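Side-chain contacts in putative methyltransferase (Porphyromonas gingivalis, PDB 3LL7), which is probably a methyltransferase, although its substrate and biological role remain uncharacterised: residues A[150-153]-A[154-158]; A[123-126]-A[127-131]; A[274-277]-A[278-282]; A[307-310]-A[311-315]. One frame throughout, in Å; residues are numbered along the deposited sequence.

Contact 1 (A[150-153]-A[154-158])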
ATOM      1  N   GLY A 150     -13.372  -0.122 -22.409  1.00  7.09           N
ATOM      2  CA  GLY A 150     -14.754  -0.487 -22.067  1.00  7.41           C
ATOM      3  C   GLY A 150     -14.853  -1.269 -20.777  1.00  8.36           C
ATOM      4  O   GLY A 150     -13.864  -1.467 -20.092  1.00  7.55           O
ATOM      5  N   ASP A 151     -16.056  -1.715 -20.442  1.00  8.50           N
ATOM      6  CA  ASP A 151     -16.224  -2.526 -19.233  1.00  9.36           C
ATOM      7  C   ASP A 151     -15.884  -3.974 -19.560  1.00  8.79           C
ATOM      8  O   ASP A 151     -16.344  -4.510 -20.576  1.00  7.50           O
ATOM      9  CB  ASP A 151     -17.650  -2.395 -18.691  1.00 10.50           C
ATOM     10  CG  ASP A 151     -17.791  -2.967 -17.273  1.00 15.60           C
ATOM     11  OD1 ASP A 151     -17.765  -2.165 -16.301  1.00 20.53           O
ATOM     12  OD2 ASP A 151     -17.875  -4.208 -17.125  1.00 17.37           O
ATOM     13  N   PHE A 152     -15.094  -4.619 -18.695  1.00  8.31           N
ATOM     14  CA  PHE A 152     -14.709  -6.030 -18.909  1.00  8.77           C
ATOM     15  C   PHE A 152     -15.904  -6.976 -19.104  1.00  8.86           C
ATOM     16  O   PHE A 152     -15.766  -8.061 -19.669  1.00  8.21           O
ATOM     17  CB  PHE A 152     -13.819  -6.532 -17.757  1.00  8.71           C
ATOM     18  CG  PHE A 152     -14.584  -6.906 -16.512  1.00 10.23           C
ATOM     19  CD1 PHE A 152     -15.006  -8.223 -16.310  1.00 13.64           C
ATOM     20  CD2 PHE A 152     -14.893  -5.946 -15.556  1.00 12.00           C
ATOM     21  CE1 PHE A 152     -15.741  -8.593 -15.167  1.00 14.52           C
ATOM     22  CE2 PHE A 152     -15.629  -6.304 -14.401  1.00 14.59           C
ATOM     23  CZ  PHE A 152     -16.043  -7.621 -14.211  1.00 16.34           C
ATOM     24  N   LYS A 153     -17.072  -6.572 -18.626  1.00  9.32           N
ATOM     25  CA  LYS A 153     -18.255  -7.432 -18.761  1.00 11.02           C
ATOM     26  C   LYS A 153     -18.726  -7.476 -20.201  1.00 11.62           C
ATOM     27  O   LYS A 153     -19.595  -8.268 -20.551  1.00 11.96           O
ATOM     28  CB  LYS A 153     -19.385  -7.004 -17.828  1.00 11.32           C
ATOM     29  CG  LYS A 153     -19.101  -7.298 -16.344  1.00 13.78           C
ATOM     30  CD  LYS A 153     -20.306  -6.994 -15.442  1.00 16.57           C
ATOM     31  CE  LYS A 153     -20.755  -5.529 -15.548  1.00 17.97           C
ATOM     32  NZ  LYS A 153     -19.690  -4.579 -15.130  1.00 18.96           N
ATOM     33  N   GLU A 154     -18.137  -6.627 -21.038  1.00 12.04           N
ATOM     34  CA  GLU A 154     -18.429  -6.681 -22.461  1.00 12.84           C
ATOM     35  C   GLU A 154     -17.406  -7.554 -23.195  1.00 12.21           C
ATOM     36  O   GLU A 154     -17.589  -7.858 -24.367  1.00 12.71           O
ATOM     37  CB  GLU A 154     -18.528  -5.264 -23.056  1.00 14.02           C
ATOM     38  CG  GLU A 154     -19.798  -4.491 -22.649  1.00 15.72           C
ATOM     39  CD  GLU A 154     -21.106  -5.194 -23.042  1.00 21.29           C
ATOM     40  OE1 GLU A 154     -21.258  -5.622 -24.214  1.00 23.44           O
ATOM     41  OE2 GLU A 154     -22.002  -5.312 -22.176  1.00 22.96           O
ATOM     42  N   TYR A 155     -16.361  -7.994 -22.496  1.00 10.69           N
ATOM     43  CA  TYR A 155     -15.301  -8.803 -23.100  1.00  9.90           C
ATOM     44  C   TYR A 155     -15.138 -10.214 -22.497  1.00  9.87           C
ATOM     45  O   TYR A 155     -14.068 -10.847 -22.617  1.00  9.47           O
ATOM     46  CB  TYR A 155     -13.972  -8.063 -22.994  1.00 10.23           C
ATOM     47  CG  TYR A 155     -13.896  -6.762 -23.768  1.00 10.64           C
ATOM     48  CD1 TYR A 155     -13.837  -6.754 -25.165  1.00 12.03           C
ATOM     49  CD2 TYR A 155     -13.846  -5.537 -23.094  1.00 13.06           C
ATOM     50  CE1 TYR A 155     -13.743  -5.552 -25.872  1.00 13.39           C
ATOM     51  CE2 TYR A 155     -13.739  -4.332 -23.788  1.00 12.74           C
ATOM     52  CZ  TYR A 155     -13.693  -4.348 -25.173  1.00 14.47           C
ATOM     53  OH  TYR A 155     -13.590  -3.143 -25.844  1.00 15.86           O
ATOM     54  N   LEU A 156     -16.184 -10.711 -21.855  1.00  9.71           N
ATOM     55  CA  LEU A 156     -16.086 -12.002 -21.158  1.00 10.23           C
ATOM     56  C   LEU A 156     -15.733 -13.182 -22.074  1.00 10.64           C
ATOM     57  O   LEU A 156     -14.876 -13.993 -21.707  1.00 10.09           O
ATOM     58  CB  LEU A 156     -17.322 -12.281 -20.281  1.00 10.62           C
ATOM     59  CG  LEU A 156     -17.536 -11.306 -19.108  1.00 11.56           C
ATOM     60  CD1 LEU A 156     -18.937 -11.419 -18.529  1.00 13.22           C
ATOM     61  CD2 LEU A 156     -16.486 -11.483 -18.000  1.00 11.91           C
ATOM     62  N   PRO A 157     -16.375 -13.286 -23.278  1.00 10.26           N
ATOM     63  CA  PRO A 157     -15.924 -14.346 -24.187  1.00 10.37           C
ATOM     64  C   PRO A 157     -14.431 -14.284 -24.553  1.00  9.65           C
ATOM     65  O   PRO A 157     -13.773 -15.331 -24.552  1.00 10.22           O
ATOM     66  CB  PRO A 157     -16.807 -14.142 -25.450  1.00 10.08           C
ATOM     67  CG  PRO A 157     -18.063 -13.528 -24.914  1.00 10.53           C
ATOM     68  CD  PRO A 157     -17.541 -12.566 -23.829  1.00 10.57           C
ATOM     69  N   LEU A 158     -13.904 -13.096 -24.844  1.00  9.30           N
ATOM     70  CA  LEU A 158     -12.471 -12.948 -25.156  1.00 10.11           C
ATOM     71  C   LEU A 158     -11.588 -13.346 -23.965  1.00 10.09           C
ATOM     72  O   LEU A 158     -10.579 -14.048 -24.122  1.00 10.09           O
ATOM     73  CB  LEU A 158     -12.139 -11.520 -25.584  1.00 10.54           C
ATOM     74  CG  LEU A 158     -10.678 -11.168 -25.894  1.00 12.68           C
ATOM     75  CD1 LEU A 158     -10.288 -11.525 -27.341  1.00 13.16           C
ATOM     76  CD2 LEU A 158     -10.465  -9.706 -25.668  1.00 14.04           C
TER
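D151 OD2 is gripped by two groups of K153, its backbone N and its NZ. K153 N bonds to D151 OD2 at 2.9 Å, on the anti side and close to the carboxylate plane. This closes an Asx turn. K153 NZ forms a salt bridge to the same D151 OD2 at 2.7 Å, from well above that plane. The lysine chain reaches back because it bends at both outer torsions (chi3 -58°, chi4 -61°). On the way K153 CG lies over one face of the F152 ring, toward its rim. The other carboxylate oxygen, D151 OD1, pairs with R123. E154 N donates to D151 O at 2.8 Å.

Y155, the N-cap residue, gives its N-H to F152 O at 2.9 Å. Its ring turns back along the chain, so G150 CA and F152 CA meet the ring edge. L156 CD2 touches F152 CD1 at 4.0 Å, the two side chains crossing at a slant.

The stretch links strand 144-149 to helix 156-162 in the Rossmann-like domain. The phenol OH of Y155 is bonded to T149 O at the end of that strand. F152 and Y155 both pack on I121 of strand 117-122, and F152 also reaches L194 of helix 191-198.

Contact 2 (A[123-126]-A[127-131])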
ATOM      1  N   ARG A 123     -12.397   1.003 -18.474  1.00  9.99           N
ATOM      2  CA  ARG A 123     -13.725   1.569 -18.774  1.00 11.09           C
ATOM      3  C   ARG A 123     -13.689   2.927 -19.432  1.00 10.86           C
ATOM      4  O   ARG A 123     -14.492   3.195 -20.325  1.00 10.63           O
ATOM      5  CB  ARG A 123     -14.576   1.684 -17.499  1.00 12.39           C
ATOM      6  CG  ARG A 123     -14.937   0.366 -16.859  1.00 17.97           C
ATOM      7  CD  ARG A 123     -15.896   0.556 -15.657  1.00 23.36           C
ATOM      8  NE  ARG A 123     -17.296   0.631 -16.087  1.00 28.61           N
ATOM      9  CZ  ARG A 123     -18.024   1.747 -16.123  1.00 30.14           C
ATOM     10  NH1 ARG A 123     -17.497   2.909 -15.741  1.00 31.05           N
ATOM     11  NH2 ARG A 123     -19.286   1.700 -16.539  1.00 30.10           N
ATOM     12  N   ASN A 124     -12.777   3.781 -18.978  1.00  9.35           N
ATOM     13  CA  ASN A 124     -12.746   5.178 -19.377  1.00 10.12           C
ATOM     14  C   ASN A 124     -11.890   5.389 -20.625  1.00  8.26           C
ATOM     15  O   ASN A 124     -10.688   5.211 -20.581  1.00  7.95           O
ATOM     16  CB  ASN A 124     -12.180   6.023 -18.222  1.00 10.26           C
ATOM     17  CG  ASN A 124     -12.239   7.501 -18.511  1.00 13.90           C
ATOM     18  OD1 ASN A 124     -11.293   8.099 -19.031  1.00 16.21           O
ATOM     19  ND2 ASN A 124     -13.362   8.103 -18.196  1.00 16.17           N
ATOM     20  N   ASP A 125     -12.542   5.758 -21.719  1.00  8.08           N
ATOM     21  CA  ASP A 125     -11.928   6.033 -23.027  1.00  6.75           C
ATOM     22  C   ASP A 125     -10.650   6.909 -22.913  1.00  6.93           C
ATOM     23  O   ASP A 125      -9.566   6.505 -23.340  1.00  5.56           O
ATOM     24  CB  ASP A 125     -13.032   6.680 -23.880  1.00  6.78           C
ATOM     25  CG  ASP A 125     -12.581   7.145 -25.245  1.00  4.54           C
ATOM     26  OD1 ASP A 125     -11.526   6.709 -25.780  1.00  6.45           O
ATOM     27  OD2 ASP A 125     -13.376   7.919 -25.828  1.00  4.75           O
ATOM     28  N   GLU A 126     -10.772   8.081 -22.298  1.00  7.34           N
ATOM     29  CA  GLU A 126      -9.614   8.977 -22.117  1.00  8.22           C
ATOM     30  C   GLU A 126      -8.373   8.301 -21.472  1.00  8.04           C
ATOM     31  O   GLU A 126      -7.253   8.410 -21.981  1.00  7.70           O
ATOM     32  CB  GLU A 126     -10.036  10.192 -21.292  1.00  9.60           C
ATOM     33  CG  GLU A 126      -8.938  11.244 -21.168  1.00 11.35           C
ATOM     34  CD  GLU A 126      -9.398  12.458 -20.381  1.00 14.92           C
ATOM     35  OE1 GLU A 126     -10.139  12.304 -19.404  1.00 19.36           O
ATOM     36  OE2 GLU A 126      -9.041  13.563 -20.769  1.00 13.56           O
ATOM     37  N   THR A 127      -8.601   7.617 -20.362  1.00  7.61           N
ATOM     38  CA  THR A 127      -7.561   6.864 -19.651  1.00  7.59           C
ATOM     39  C   THR A 127      -6.987   5.770 -20.536  1.00  6.95           C
ATOM     40  O   THR A 127      -5.780   5.615 -20.610  1.00  6.53           O
ATOM     41  CB  THR A 127      -8.137   6.248 -18.379  1.00  7.28           C
ATOM     42  OG1 THR A 127      -8.734   7.294 -17.602  1.00 10.00           O
ATOM     43  CG2 THR A 127      -7.042   5.534 -17.565  1.00  9.28           C
ATOM     44  N   ALA A 128      -7.864   5.038 -21.235  1.00  6.37           N
ATOM     45  CA  ALA A 128      -7.429   3.965 -22.122  1.00  5.33           C
ATOM     46  C   ALA A 128      -6.550   4.473 -23.282  1.00  5.44           C
ATOM     47  O   ALA A 128      -5.574   3.823 -23.662  1.00  4.62           O
ATOM     48  CB  ALA A 128      -8.676   3.203 -22.673  1.00  5.21           C
ATOM     49  N   VAL A 129      -6.907   5.626 -23.857  1.00  5.32           N
ATOM     50  CA  VAL A 129      -6.142   6.221 -24.953  1.00  6.16           C
ATOM     51  C   VAL A 129      -4.696   6.465 -24.483  1.00  5.72           C
ATOM     52  O   VAL A 129      -3.747   6.157 -25.215  1.00  6.24           O
ATOM     53  CB  VAL A 129      -6.774   7.546 -25.483  1.00  7.25           C
ATOM     54  CG1 VAL A 129      -5.827   8.224 -26.490  1.00  9.30           C
ATOM     55  CG2 VAL A 129      -8.124   7.225 -26.234  1.00  6.49           C
ATOM     56  N   ALA A 130      -4.551   6.976 -23.266  1.00  5.34           N
ATOM     57  CA  ALA A 130      -3.206   7.281 -22.759  1.00  5.87           C
ATOM     58  C   ALA A 130      -2.401   5.975 -22.558  1.00  5.86           C
ATOM     59  O   ALA A 130      -1.198   5.900 -22.876  1.00  6.84           O
ATOM     60  CB  ALA A 130      -3.298   8.070 -21.463  1.00  4.92           C
ATOM     61  N   ALA A 131      -3.075   4.957 -22.026  1.00  6.73           N
ATOM     62  CA  ALA A 131      -2.451   3.667 -21.762  1.00  7.67           C
ATOM     63  C   ALA A 131      -2.037   2.989 -23.042  1.00  8.78           C
ATOM     64  O   ALA A 131      -0.984   2.361 -23.125  1.00  8.47           O
ATOM     65  CB  ALA A 131      -3.383   2.770 -20.941  1.00  6.93           C
TER
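N124 is the N-cap of helix 125-138 and accepts from T127. The helix belongs to a beta-alpha-beta unit, between strands 117-122 and 144-149 of the Rossmann-like sheet. A helix start leaves several N-H groups without a carbonyl one turn back, and here a side chain stands in for one. T127 N donates to N124 OD1 at 3.0 Å, in the amide plane and on a lone pair. N124 holds its CG trans to its own N (chi1 -175°), which brings OD1 in front of that N-H. T127 OG1 also stands 3.0 Å from N124 OD1, the two side chains crossing at about a right angle.

The N-H of N124 itself is taken by E122 OE2, so the capping residue is tied back to the end of the strand. From N124 onward, regular helical bonds take over. A128 N donates to N124 O at 2.9 Å, and V129 N to D125 O at 2.8 Å. The next bond, A130 N to E126 O, is weak at 3.3 Å. T127 and A128 face the sheet and touch E122; T127 also meets Y120. D125 and V129 run alongside each other, with D125 OD1 3.5 Å from V129 CG2.

Contact 3 (A[274-277]-A[278-282])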
ATOM      1  N   PHE A 274       0.985 -15.681   9.306  1.00  6.76           N
ATOM      2  CA  PHE A 274       0.238 -16.321  10.391  1.00  7.85           C
ATOM      3  C   PHE A 274      -1.206 -16.579   9.929  1.00  8.25           C
ATOM      4  O   PHE A 274      -1.552 -16.301   8.775  1.00  8.45           O
ATOM      5  CB  PHE A 274       0.269 -15.436  11.678  1.00  6.89           C
ATOM      6  CG  PHE A 274      -0.617 -14.214  11.601  1.00  8.32           C
ATOM      7  CD1 PHE A 274      -1.737 -14.108  12.438  1.00  8.04           C
ATOM      8  CD2 PHE A 274      -0.342 -13.159  10.689  1.00  6.91           C
ATOM      9  CE1 PHE A 274      -2.575 -12.982  12.359  1.00  9.99           C
ATOM     10  CE2 PHE A 274      -1.193 -12.056  10.607  1.00  8.38           C
ATOM     11  CZ  PHE A 274      -2.322 -11.981  11.451  1.00  9.80           C
ATOM     12  N   THR A 275      -2.039 -17.107  10.828  1.00  7.69           N
ATOM     13  CA  THR A 275      -3.461 -17.315  10.547  1.00  7.62           C
ATOM     14  C   THR A 275      -4.279 -16.817  11.718  1.00  7.40           C
ATOM     15  O   THR A 275      -3.778 -16.727  12.847  1.00  7.74           O
ATOM     16  CB  THR A 275      -3.801 -18.810  10.364  1.00  7.96           C
ATOM     17  OG1 THR A 275      -3.519 -19.520  11.580  1.00  6.75           O
ATOM     18  CG2 THR A 275      -3.007 -19.406   9.219  1.00  8.88           C
HETATM   19  N   MSE A 276      -5.538 -16.489  11.465  1.00  8.29           N
HETATM   20  CA  MSE A 276      -6.404 -16.007  12.516  1.00 10.37           C
HETATM   21  C   MSE A 276      -6.590 -17.093  13.578  1.00 10.05           C
HETATM   22  O   MSE A 276      -6.707 -16.774  14.774  1.00  9.86           O
HETATM   23  CB  MSE A 276      -7.762 -15.572  11.966  1.00 11.16           C
HETATM   24  CG  MSE A 276      -7.713 -14.214  11.262  1.00 17.02           C
HETATM   25 SE   MSE A 276      -6.719 -12.846  12.273  0.75 30.22          SE
HETATM   26  CE  MSE A 276      -7.686 -12.729  13.944  1.00 25.79           C
ATOM     27  N   GLU A 277      -6.613 -18.358  13.140  1.00  9.14           N
ATOM     28  CA  GLU A 277      -6.743 -19.492  14.057  1.00  9.89           C
ATOM     29  C   GLU A 277      -5.597 -19.475  15.064  1.00  9.74           C
ATOM     30  O   GLU A 277      -5.811 -19.699  16.263  1.00  8.05           O
ATOM     31  CB  GLU A 277      -6.739 -20.830  13.318  1.00 10.28           C
ATOM     32  CG  GLU A 277      -6.834 -22.016  14.253  1.00 12.62           C
ATOM     33  CD  GLU A 277      -6.790 -23.340  13.541  1.00 16.60           C
ATOM     34  OE1 GLU A 277      -6.163 -23.443  12.474  1.00 18.96           O
ATOM     35  OE2 GLU A 277      -7.397 -24.296  14.059  1.00 20.99           O
ATOM     36  N   GLU A 278      -4.379 -19.259  14.557  1.00  9.27           N
ATOM     37  CA  GLU A 278      -3.197 -19.190  15.421  1.00  9.35           C
ATOM     38  C   GLU A 278      -3.336 -18.029  16.376  1.00  8.88           C
ATOM     39  O   GLU A 278      -3.198 -18.204  17.594  1.00  9.88           O
ATOM     40  CB  GLU A 278      -1.908 -19.068  14.586  1.00  9.20           C
ATOM     41  CG  GLU A 278      -0.642 -18.862  15.428  1.00 10.46           C
ATOM     42  CD  GLU A 278       0.575 -18.700  14.546  1.00 12.75           C
ATOM     43  OE1 GLU A 278       0.392 -18.386  13.334  1.00 12.40           O
ATOM     44  OE2 GLU A 278       1.698 -18.895  15.047  1.00 11.50           O
ATOM     45  N   GLU A 279      -3.613 -16.833  15.853  1.00  8.75           N
ATOM     46  CA  GLU A 279      -3.807 -15.649  16.705  1.00  9.24           C
ATOM     47  C   GLU A 279      -4.812 -15.887  17.826  1.00 10.66           C
ATOM     48  O   GLU A 279      -4.576 -15.501  18.948  1.00 10.10           O
ATOM     49  CB  GLU A 279      -4.243 -14.438  15.870  1.00  9.65           C
ATOM     50  CG  GLU A 279      -4.516 -13.124  16.651  1.00  9.44           C
ATOM     51  CD  GLU A 279      -3.291 -12.494  17.335  1.00 11.98           C
ATOM     52  OE1 GLU A 279      -2.137 -12.820  16.971  1.00 11.52           O
ATOM     53  OE2 GLU A 279      -3.483 -11.612  18.218  1.00 13.18           O
ATOM     54  N   ARG A 280      -5.928 -16.533  17.493  1.00 10.57           N
ATOM     55  CA  ARG A 280      -6.995 -16.744  18.485  1.00 12.36           C
ATOM     56  C   ARG A 280      -6.667 -17.816  19.525  1.00 11.94           C
ATOM     57  O   ARG A 280      -7.106 -17.721  20.666  1.00 13.44           O
ATOM     58  CB  ARG A 280      -8.278 -17.126  17.749  1.00 12.42           C
ATOM     59  CG  ARG A 280      -8.978 -15.897  17.213  1.00 16.44           C
ATOM     60  CD  ARG A 280      -9.898 -16.190  16.035  1.00 23.18           C
ATOM     61  NE  ARG A 280     -10.081 -14.956  15.279  1.00 28.56           N
ATOM     62  CZ  ARG A 280     -10.961 -14.786  14.302  1.00 31.32           C
ATOM     63  NH1 ARG A 280     -11.778 -15.773  13.952  1.00 32.60           N
ATOM     64  NH2 ARG A 280     -11.030 -13.612  13.687  1.00 32.58           N
ATOM     65  N   SER A 281      -5.888 -18.811  19.095  0.50 11.56           N
ATOM     66  CA  SER A 281      -5.558 -20.016  19.876  0.50 11.34           C
ATOM     67  C   SER A 281      -4.449 -19.823  20.912  0.50 10.52           C
ATOM     68  O   SER A 281      -4.403 -20.518  21.922  0.50 10.48           O
ATOM     69  CB  SER A 281      -5.148 -21.147  18.936  0.50 10.96           C
ATOM     70  OG  SER A 281      -3.780 -21.053  18.566  0.50 11.72           O
ATOM     71  N   ILE A 282      -3.545 -18.892  20.633  1.00  9.49           N
ATOM     72  CA  ILE A 282      -2.456 -18.519  21.522  1.00  9.15           C
ATOM     73  C   ILE A 282      -2.950 -17.709  22.719  1.00  7.91           C
ATOM     74  O   ILE A 282      -3.904 -16.929  22.599  1.00  9.19           O
ATOM     75  CB  ILE A 282      -1.458 -17.624  20.702  1.00  8.43           C
ATOM     76  CG1 ILE A 282      -0.641 -18.517  19.754  1.00 12.79           C
ATOM     77  CG2 ILE A 282      -0.591 -16.725  21.611  1.00 11.35           C
ATOM     78  CD1 ILE A 282       0.186 -17.628  18.722  1.00 17.26           C
TER
HETATM   79  O   HOH W   1      -0.593 -20.083  11.636  1.00 19.01           O
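T275 sets its OG1 between its own N and carbonyl carbon (chi1 62°), and E278 runs out fully extended with CG trans to its N (chi1 175°). These torsions serve the start of helix 276-281. T275 is the N-cap: its OG1 accepts from E278 N at 3.1 Å. The backbone O of T275 takes E279 N at 3.0 Å in an almost straight bond. The extended E278 chain carries its carboxylate back beside F274, with OE1 3.4 Å from F274 CB. One water closes a bridge between the T275 and E278 side chains, donating to E278 OE1 at 2.6 Å and lying 3.0 Å from T275 OG1.

M276, a selenomethionine, packs against R280 one turn on. M276 CB sits over the centre of one guanidinium face, and M276 CE comes within 3.5 Å of R280 NH2. R280 also makes a cation-pi contact with W216. The F274 ring turns an edge to E279 CB, 4.2 Å from F274 CE1.

Three consecutive glutamates crowd this short helix, and each has a partner outside it. E277 pairs with K255, and E278 with R313. E279 grips K308 N and T309 OG1 of helix 307-314. E277 and E278 near the start of their own helix, and E279 near the first turn of helix 307-314, would probably suit the helix dipoles. The pairing probably keeps the acids ionised.

Contact 4 (A[307-310]-A[311-315])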
ATOM      1  N   PHE A 307      -1.441  -9.457  16.979  1.00  9.62           N
ATOM      2  CA  PHE A 307      -1.067  -8.826  18.263  1.00  9.56           C
ATOM      3  C   PHE A 307      -0.373  -9.810  19.216  1.00  9.73           C
ATOM      4  O   PHE A 307       0.719  -9.519  19.774  1.00  9.82           O
ATOM      5  CB  PHE A 307      -2.328  -8.253  18.926  1.00 10.56           C
ATOM      6  CG  PHE A 307      -3.116  -7.267  18.050  1.00 10.83           C
ATOM      7  CD1 PHE A 307      -2.503  -6.129  17.498  1.00 13.75           C
ATOM      8  CD2 PHE A 307      -4.471  -7.468  17.817  1.00 13.71           C
ATOM      9  CE1 PHE A 307      -3.231  -5.212  16.695  1.00  9.80           C
ATOM     10  CE2 PHE A 307      -5.226  -6.563  17.008  1.00 14.75           C
ATOM     11  CZ  PHE A 307      -4.591  -5.435  16.451  1.00 13.45           C
ATOM     12  N   LYS A 308      -1.001 -10.967  19.406  1.00  9.18           N
ATOM     13  CA  LYS A 308      -0.469 -12.011  20.269  1.00  9.05           C
ATOM     14  C   LYS A 308       0.583 -12.844  19.564  1.00  9.54           C
ATOM     15  O   LYS A 308       1.600 -13.228  20.172  1.00  9.04           O
ATOM     16  CB  LYS A 308      -1.612 -12.893  20.770  1.00  9.57           C
ATOM     17  CG  LYS A 308      -2.608 -12.120  21.611  1.00  9.48           C
ATOM     18  CD  LYS A 308      -4.011 -12.744  21.453  1.00 11.57           C
ATOM     19  CE  LYS A 308      -4.097 -14.117  21.997  1.00 11.86           C
ATOM     20  NZ  LYS A 308      -5.418 -14.801  21.624  1.00 10.47           N
ATOM     21  N   THR A 309       0.350 -13.142  18.277  1.00  8.96           N
ATOM     22  CA  THR A 309       1.274 -14.017  17.554  1.00  9.08           C
ATOM     23  C   THR A 309       2.713 -13.464  17.531  1.00  8.12           C
ATOM     24  O   THR A 309       3.665 -14.220  17.654  1.00  8.41           O
ATOM     25  CB  THR A 309       0.764 -14.281  16.127  1.00  8.49           C
ATOM     26  OG1 THR A 309      -0.566 -14.832  16.225  1.00 10.22           O
ATOM     27  CG2 THR A 309       1.607 -15.347  15.427  1.00  9.80           C
ATOM     28  N   VAL A 310       2.867 -12.161  17.393  1.00  8.57           N
ATOM     29  CA  VAL A 310       4.222 -11.600  17.377  1.00  9.53           C
ATOM     30  C   VAL A 310       4.934 -11.938  18.699  1.00  9.52           C
ATOM     31  O   VAL A 310       6.102 -12.342  18.705  1.00  8.40           O
ATOM     32  CB  VAL A 310       4.230 -10.080  17.117  1.00 10.47           C
ATOM     33  CG1 VAL A 310       5.678  -9.501  17.274  1.00 12.28           C
ATOM     34  CG2 VAL A 310       3.686  -9.749  15.724  1.00 13.25           C
ATOM     35  N   ALA A 311       4.224 -11.785  19.834  1.00  8.68           N
ATOM     36  CA  ALA A 311       4.866 -12.030  21.143  1.00  9.25           C
ATOM     37  C   ALA A 311       5.243 -13.526  21.298  1.00  8.99           C
ATOM     38  O   ALA A 311       6.324 -13.879  21.805  1.00  8.79           O
ATOM     39  CB  ALA A 311       3.909 -11.585  22.274  1.00  9.23           C
ATOM     40  N   TYR A 312       4.324 -14.387  20.890  1.00  8.32           N
ATOM     41  CA  TYR A 312       4.486 -15.831  21.014  1.00 10.55           C
ATOM     42  C   TYR A 312       5.606 -16.337  20.080  1.00  9.57           C
ATOM     43  O   TYR A 312       6.399 -17.144  20.503  1.00 11.91           O
ATOM     44  CB  TYR A 312       3.151 -16.545  20.677  1.00 11.25           C
ATOM     45  CG  TYR A 312       3.188 -18.043  20.956  1.00 14.01           C
ATOM     46  CD1 TYR A 312       3.066 -18.520  22.264  1.00 20.43           C
ATOM     47  CD2 TYR A 312       3.377 -18.958  19.934  1.00 20.51           C
ATOM     48  CE1 TYR A 312       3.127 -19.884  22.542  1.00 23.48           C
ATOM     49  CE2 TYR A 312       3.415 -20.338  20.196  1.00 21.41           C
ATOM     50  CZ  TYR A 312       3.301 -20.782  21.506  1.00 24.31           C
ATOM     51  OH  TYR A 312       3.352 -22.136  21.795  1.00 27.02           O
ATOM     52  N   ARG A 313       5.639 -15.829  18.845  0.50 10.89           N
ATOM     53  CA  ARG A 313       6.623 -16.223  17.813  0.50 10.47           C
ATOM     54  C   ARG A 313       8.051 -15.828  18.187  0.50 10.29           C
ATOM     55  O   ARG A 313       9.017 -16.502  17.802  0.50  8.97           O
ATOM     56  CB  ARG A 313       6.272 -15.573  16.469  0.50 11.59           C
ATOM     57  CG  ARG A 313       6.726 -16.361  15.263  0.50 11.92           C
ATOM     58  CD  ARG A 313       6.042 -17.708  15.156  0.50 11.02           C
ATOM     59  NE  ARG A 313       4.730 -17.658  14.525  0.50 10.14           N
ATOM     60  CZ  ARG A 313       4.489 -17.237  13.283  0.50  7.41           C
ATOM     61  NH1 ARG A 313       5.476 -16.784  12.516  0.50  4.53           N
ATOM     62  NH2 ARG A 313       3.241 -17.242  12.827  0.50  6.43           N
ATOM     63  N   LEU A 314       8.169 -14.741  18.949  1.00  9.53           N
ATOM     64  CA  LEU A 314       9.443 -14.122  19.208  1.00 10.21           C
ATOM     65  C   LEU A 314       9.862 -14.128  20.672  1.00 10.03           C
ATOM     66  O   LEU A 314      10.941 -13.662  20.978  1.00 12.14           O
ATOM     67  CB  LEU A 314       9.485 -12.717  18.611  1.00  9.69           C
ATOM     68  CG  LEU A 314       9.300 -12.579  17.092  1.00 10.67           C
ATOM     69  CD1 LEU A 314       9.477 -11.106  16.717  1.00 11.55           C
ATOM     70  CD2 LEU A 314      10.291 -13.477  16.309  1.00 15.83           C
ATOM     71  N   GLY A 315       9.036 -14.703  21.547  1.00  9.26           N
ATOM     72  CA  GLY A 315       9.369 -14.862  22.955  1.00 10.46           C
ATOM     73  C   GLY A 315       9.425 -13.534  23.694  1.00 11.24           C
ATOM     74  O   GLY A 315      10.334 -13.294  24.485  1.00 10.71           O
TER
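Helix 307-314 runs through this stretch with regular bonds, Y312 N to K308 O at 3.0 Å and R313 N to T309 O at 2.8 Å. It then frays: L314 N reaches V310 O only weakly, and G315 leaves the helix with positive phi (68°).

The R313 side chain runs alongside that of T309. T309 puts its methyl CG2 trans to its N, beside the arginine, while OG1 turns toward E279. T309 CG2 meets R313 NH2 at 3.6 Å, and the guanidinium is approached obliquely. R313 folds back by bending at its second and third torsions (chi2 64°, chi3 83°). It is modelled in two conformers, so this packing holds for one of them. In that conformer NH2 also donates to I273 O, in strand 272-274.

One residue further on, V310 and L314 make an apolar pair, with V310 CG1 4.2 Å from L314 CD1. L314 CB also lies 3.4 Å from V310 O. V310 packs on F272 of strand 272-274 and on L301 of helix 299-304. The F307 ring stacks with H324.

The side chains thus divide by chemistry. V310 brings hydrocarbon to the neighbouring strand and helix. T309 lays its methyl against the R313 guanidinium, and both send polar groups to adjacent segments. In the conformer described, E278 probably offsets the arginine's charge, while I273 O takes one of its N-H groups.

Overall arrangement
Along the chain the order is contact 2, contact 1, contact 3, contact 4. Contacts 1 and 2 have centres about 15 Å apart at one end of the Rossmann-like sheet. They follow strands 144-149 and 117-122 and touch through the R123-D151 salt bridge, which ties two loops that follow neighbouring parallel strands. Contacts 3 and 4 lie about 10 Å apart, centre to centre, and join helix 276-281 to helix 307-314. Contact 4 belongs to the ferredoxin-like part, whereas contact 3 starts on strand 272-274, in the same large mixed sheet as the strands before contacts 1 and 2. The two pairs are 40 to 47 Å apart by centres. Contacts 1 and 2 thus lie in the probable methyltransferase core; contacts 3 and 4 lie where the large sheet meets the ferredoxin-like part.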